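PDB 2OXB: beta-fructofuranosidase, insoluble isoenzyme CWINV1 from Arabidopsis thaliana, which hydrolyses sucrose and 1-kestose and, to a lower extent, neokestose and levan, as a beta-fructofuranosidase of glycosyl hydrolase family 32. Local coordinates for residues Asn45-His50 / His62-Phe67; Met398-Lys403 / Phe514-Gln519. The protein carries 1 engineered substitution. All coordinates share one frame; numbering follows the deposited sequence.

Contact 1 (Asn45-His50 / His62-Phe67); sequences NIVWAH and HPPAIF
Trp48 holds the facing strand through two backbone hydrogen bonds. Its N donates to Ile66 O at 2.7 Å with an N-H...O angle of 157°, and its O accepts from Ala65 N at 2.9 Å. The acceptor and donor facing Trp48 thus belong to successive residues, where the chain turns a corner at Ala65. Pro63 and Pro64, lacking an N-H, suit the outermost strand of the sheet.

Apolar packing adds to these bonds. Trp48 and Ile66 lie side by side; with CG anti to the carbonyl carbon (chi1 -80°), the indole turns a face to Ile66, whose CB lies 3.7 Å from the centroid of the five-membered ring in a CH-pi contact, while CG1 sits above the same ring system. A branched aliphatic residue suits this flat surface. The indole NE1 donates to Trp78 O. A leucine in place of Trp48 would probably leave Ile66 without its broad ring face and Trp78 O without that donor. Val47 points toward the opposing segment, and its CG1 lies beside Pro64.

The two histidines meet obliquely. His50 and His62 run alongside each other, CB to CB 3.7 Å apart, with their rings inclined at 41°. The His50 ring is fixed from elsewhere: ND1 donates to Leu32 O and Phe33 stacks on it.

The segments form the hairpin of strands 47-53 and 60-66. Strand 29-36 flanks 47-53, placing Gln35 against Trp48, and strand 121-123 supplies Trp121 to pack on Ala65 and Ile66.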
# COMPACT_ATOMS: atom_id res chain seq x y z
N ASN A 45 21.63 8.06 5.75
CA ASN A 45 21.77 9.29 4.99
C ASN A 45 20.53 9.52 4.15
O ASN A 45 20.61 9.98 3.01
CB ASN A 45 22.99 9.21 4.09
CG ASN A 45 24.17 8.60 4.80
OD1 ASN A 45 24.73 9.20 5.72
ND2 ASN A 45 24.53 7.40 4.39
N ILE A 46 19.37 9.20 4.71
CA ILE A 46 18.11 9.37 4.00
C ILE A 46 17.93 10.77 3.43
O ILE A 46 18.13 11.78 4.13
CB ILE A 46 16.91 9.01 4.91
CG1 ILE A 46 16.89 7.50 5.15
CG2 ILE A 46 15.61 9.45 4.26
CD1 ILE A 46 16.80 6.69 3.86
N VAL A 47 17.54 10.82 2.16
CA VAL A 47 17.30 12.06 1.42
C VAL A 47 16.03 11.90 0.59
O VAL A 47 15.53 10.79 0.42
CB VAL A 47 18.46 12.37 0.44
CG1 VAL A 47 18.26 13.74 -0.19
CG2 VAL A 47 19.80 12.28 1.15
N TRP A 48 15.52 13.01 0.07
CA TRP A 48 14.33 12.97 -0.77
C TRP A 48 14.69 12.84 -2.24
O TRP A 48 14.72 13.84 -2.97
CB TRP A 48 13.48 14.24 -0.53
CG TRP A 48 12.63 14.17 0.72
CD1 TRP A 48 13.03 13.78 1.97
CD2 TRP A 48 11.23 14.49 0.82
NE1 TRP A 48 11.97 13.83 2.85
CE2 TRP A 48 10.86 14.26 2.17
CE3 TRP A 48 10.27 14.94 -0.08
CZ2 TRP A 48 9.55 14.48 2.63
CZ3 TRP A 48 8.97 15.15 0.38
CH2 TRP A 48 8.62 14.92 1.72
N ALA A 49 14.97 11.61 -2.68
CA ALA A 49 15.30 11.36 -4.08
C ALA A 49 14.06 11.72 -4.88
O ALA A 49 12.94 11.61 -4.37
CB ALA A 49 15.64 9.91 -4.29
N HIS A 50 14.27 12.16 -6.12
CA HIS A 50 13.17 12.58 -6.98
C HIS A 50 13.06 11.80 -8.28
O HIS A 50 14.02 11.17 -8.73
CB HIS A 50 13.33 14.07 -7.32
CG HIS A 50 12.08 14.73 -7.80
ND1 HIS A 50 10.84 14.15 -7.67
CD2 HIS A 50 11.87 15.95 -8.34
CE1 HIS A 50 9.92 14.99 -8.11
NE2 HIS A 50 10.52 16.09 -8.52
N HIS A 62 15.92 12.48 -11.19
CA HIS A 62 16.24 13.86 -10.84
C HIS A 62 17.06 13.85 -9.56
O HIS A 62 16.91 12.96 -8.72
CB HIS A 62 14.98 14.69 -10.57
CG HIS A 62 14.41 15.31 -11.80
ND1 HIS A 62 13.37 14.74 -12.50
CD2 HIS A 62 14.78 16.41 -12.49
CE1 HIS A 62 13.12 15.47 -13.57
NE2 HIS A 62 13.97 16.48 -13.60
N PRO A 63 17.94 14.84 -9.40
CA PRO A 63 18.79 14.96 -8.22
C PRO A 63 17.96 15.28 -6.98
O PRO A 63 17.03 16.09 -7.05
CB PRO A 63 19.74 16.09 -8.60
CG PRO A 63 18.87 16.98 -9.44
CD PRO A 63 18.15 15.98 -10.32
N PRO A 64 18.28 14.63 -5.83
CA PRO A 64 17.61 14.79 -4.52
C PRO A 64 17.16 16.23 -4.24
O PRO A 64 17.92 17.17 -4.48
CB PRO A 64 18.68 14.31 -3.55
CG PRO A 64 19.28 13.17 -4.30
CD PRO A 64 19.42 13.71 -5.71
N ALA A 65 15.95 16.39 -3.71
CA ALA A 65 15.37 17.71 -3.44
C ALA A 65 15.44 18.19 -1.98
O ALA A 65 15.74 19.36 -1.71
CB ALA A 65 13.93 17.74 -3.92
N ILE A 66 15.10 17.30 -1.06
CA ILE A 66 15.14 17.62 0.36
C ILE A 66 16.24 16.74 0.96
O ILE A 66 16.15 15.52 0.92
CB ILE A 66 13.78 17.29 1.08
CG1 ILE A 66 12.60 17.85 0.29
CG2 ILE A 66 13.76 17.93 2.47
CD1 ILE A 66 12.58 19.36 0.18
N PHE A 67 17.27 17.40 1.48
CA PHE A 67 18.43 16.74 2.09
C PHE A 67 19.03 17.72 3.10
O PHE A 67 18.83 18.93 2.97
CB PHE A 67 19.47 16.37 1.02
CG PHE A 67 19.80 17.49 0.07
CD1 PHE A 67 20.78 18.43 0.39
CD2 PHE A 67 19.07 17.65 -1.10
CE1 PHE A 67 21.02 19.52 -0.44
CE2 PHE A 67 19.30 18.74 -1.94
CZ PHE A 67 20.28 19.68 -1.60

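Contact 2 (Met398-Lys403 / Phe514-Gln519)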
# COMPACT_ATOMS: atom_id res chain seq x y z
N MET A 398 -3.08 -23.84 8.25
CA MET A 398 -3.49 -24.77 7.21
C MET A 398 -2.73 -24.42 5.93
O MET A 398 -3.14 -23.55 5.17
CB MET A 398 -5.00 -24.70 6.96
CG MET A 398 -5.83 -25.41 8.03
SD MET A 398 -7.59 -25.28 7.75
CE MET A 398 -8.04 -26.99 7.51
N ASN A 399 -1.60 -25.09 5.73
CA ASN A 399 -0.82 -24.84 4.54
C ASN A 399 -1.61 -25.25 3.30
O ASN A 399 -2.81 -25.52 3.37
CB ASN A 399 0.54 -25.58 4.60
CG ASN A 399 0.44 -27.00 5.11
OD1 ASN A 399 -0.03 -27.25 6.23
ND2 ASN A 399 0.89 -27.95 4.30
N VAL A 400 -0.92 -25.26 2.16
CA VAL A 400 -1.49 -25.59 0.86
C VAL A 400 -1.99 -27.04 0.72
O VAL A 400 -3.10 -27.27 0.22
CB VAL A 400 -0.44 -25.27 -0.24
CG1 VAL A 400 -1.06 -25.37 -1.63
CG2 VAL A 400 0.15 -23.89 0.02
N SER A 401 -1.18 -28.00 1.16
CA SER A 401 -1.51 -29.42 1.07
C SER A 401 -2.61 -29.92 1.99
O SER A 401 -2.88 -31.12 2.03
CB SER A 401 -0.25 -30.26 1.29
OG SER A 401 0.59 -30.23 0.16
N VAL A 402 -3.24 -29.01 2.74
CA VAL A 402 -4.33 -29.40 3.63
C VAL A 402 -5.64 -29.12 2.91
O VAL A 402 -5.99 -27.96 2.69
CB VAL A 402 -4.31 -28.63 4.96
CG1 VAL A 402 -5.52 -29.03 5.81
CG2 VAL A 402 -3.02 -28.92 5.73
N LYS A 403 -6.35 -30.20 2.57
CA LYS A 403 -7.62 -30.14 1.85
C LYS A 403 -8.81 -29.51 2.58
O LYS A 403 -8.84 -29.45 3.81
CB LYS A 403 -8.05 -31.54 1.40
CG LYS A 403 -7.19 -32.18 0.30
CD LYS A 403 -7.85 -33.45 -0.26
CE LYS A 403 -6.97 -34.14 -1.30
NZ LYS A 403 -7.60 -35.39 -1.80
N PHE A 514 -4.13 -24.04 -9.89
CA PHE A 514 -4.42 -25.28 -9.17
C PHE A 514 -5.70 -25.31 -8.32
O PHE A 514 -6.46 -24.33 -8.24
CB PHE A 514 -3.22 -25.67 -8.29
CG PHE A 514 -2.93 -24.72 -7.16
CD1 PHE A 514 -2.03 -25.07 -6.16
CD2 PHE A 514 -3.58 -23.49 -7.09
CE1 PHE A 514 -1.78 -24.20 -5.10
CE2 PHE A 514 -3.33 -22.61 -6.02
CZ PHE A 514 -2.44 -22.97 -5.03
N ASN A 515 -5.92 -26.46 -7.71
CA ASN A 515 -7.07 -26.75 -6.86
C ASN A 515 -6.78 -28.12 -6.28
O ASN A 515 -7.11 -29.14 -6.87
CB ASN A 515 -8.36 -26.78 -7.70
CG ASN A 515 -9.52 -27.45 -6.97
OD1 ASN A 515 -9.80 -27.16 -5.80
ND2 ASN A 515 -10.21 -28.34 -7.67
N TYR A 516 -6.12 -28.13 -5.13
CA TYR A 516 -5.77 -29.38 -4.47
C TYR A 516 -6.82 -29.78 -3.44
O TYR A 516 -6.61 -30.71 -2.66
CB TYR A 516 -4.40 -29.25 -3.80
CG TYR A 516 -3.23 -29.29 -4.76
CD1 TYR A 516 -2.07 -28.55 -4.52
CD2 TYR A 516 -3.28 -30.07 -5.91
CE1 TYR A 516 -0.99 -28.57 -5.41
CE2 TYR A 516 -2.21 -30.11 -6.80
CZ TYR A 516 -1.07 -29.36 -6.55
OH TYR A 516 -0.03 -29.37 -7.45
N GLY A 517 -7.96 -29.08 -3.45
CA GLY A 517 -9.02 -29.36 -2.51
C GLY A 517 -9.89 -30.55 -2.88
O GLY A 517 -9.66 -31.22 -3.90
N TYR A 518 -10.88 -30.84 -2.05
CA TYR A 518 -11.78 -31.95 -2.32
C TYR A 518 -12.60 -31.65 -3.58
O TYR A 518 -12.17 -31.96 -4.70
CB TYR A 518 -12.71 -32.19 -1.12
CG TYR A 518 -12.15 -33.10 -0.05
CD1 TYR A 518 -11.85 -34.44 -0.34
CD2 TYR A 518 -11.96 -32.65 1.27
CE1 TYR A 518 -11.38 -35.31 0.65
CE2 TYR A 518 -11.49 -33.51 2.28
CZ TYR A 518 -11.20 -34.85 1.96
OH TYR A 518 -10.77 -35.73 2.93
N GLN A 519 -13.77 -31.04 -3.40
CA GLN A 519 -14.64 -30.69 -4.52
C GLN A 519 -13.84 -29.98 -5.60
O GLN A 519 -12.94 -29.19 -5.31
CB GLN A 519 -15.78 -29.78 -4.06
CG GLN A 519 -16.74 -30.37 -3.04
CD GLN A 519 -17.36 -31.68 -3.49
OE1 GLN A 519 -16.93 -32.75 -3.07
NE2 GLN A 519 -18.39 -31.61 -4.33
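Lys403 and Gly517 bring the two backbones together, their CA atoms 4.6 Å apart, just beyond a type I turn from Asn399 to Val402 and where segment 514-519 has left strand 510-515. The segments, separated by 110 residues, touch mainly through side chains.

Lys403 carries the largest share. It leaves its backbone with CG anti to the carbonyl carbon (chi1 -69°) and then runs fully extended, crossing Tyr518 at about a right angle. Its CD lies 4.0 Å from the Tyr518 ring centroid, only 9° off the ring normal, in a CH-pi contact, and CB rests over the same face near CE2. The aliphatic stem also passes the backbone, with Lys403 CG 3.4 Å from Tyr516 O. A lysine suits this exposed place because its methylenes can cover an aromatic face while its amino group extends beyond them.

At the more buried end, Val400 directs CG1 anti to its backbone N (chi1 -171°), and this methyl reaches Phe514 CE1 at 3.7 Å. The same methyl approaches Tyr516 at the ring edge, near its plane, 4.4 Å from CD1. The compact branched valine thus meets two aromatic rings through a single methyl. Ser424 and Tyr426 of strand 423-431 pack against Val400 as well.

Backbone hydrogen bonds also pair Tyr516 with Pro408 and Tyr518 with Ser404. The arrangement is plain loop packing at a strand end, where the end of strand 510-515 and the loop after it meet the connection between helix 391-397 and strand 406-415 in the C-terminal beta-sandwich of this family.

The two contacts belong to different modules of the enzyme: 45-50/62-67 to the N-terminal beta-propeller characteristic of family 32, and 398-403/514-519 to the C-terminal beta-sandwich. They lie on opposite sides of the chain's centre, with their centres 48 Å apart and their nearest atoms about 35 Å apart, so they do not touch. Contact 1 closes in sequence before contact 2 opens. Contact 1 reaches toward the substrate site through Trp48, whose side chain is about 8 Å from the fructosyl unit of the bound sucrose and about 3 Å from the side chain of substrate-binding Gln35, consistent with a second-shell position. Contact 2 is remote from the annotated sites.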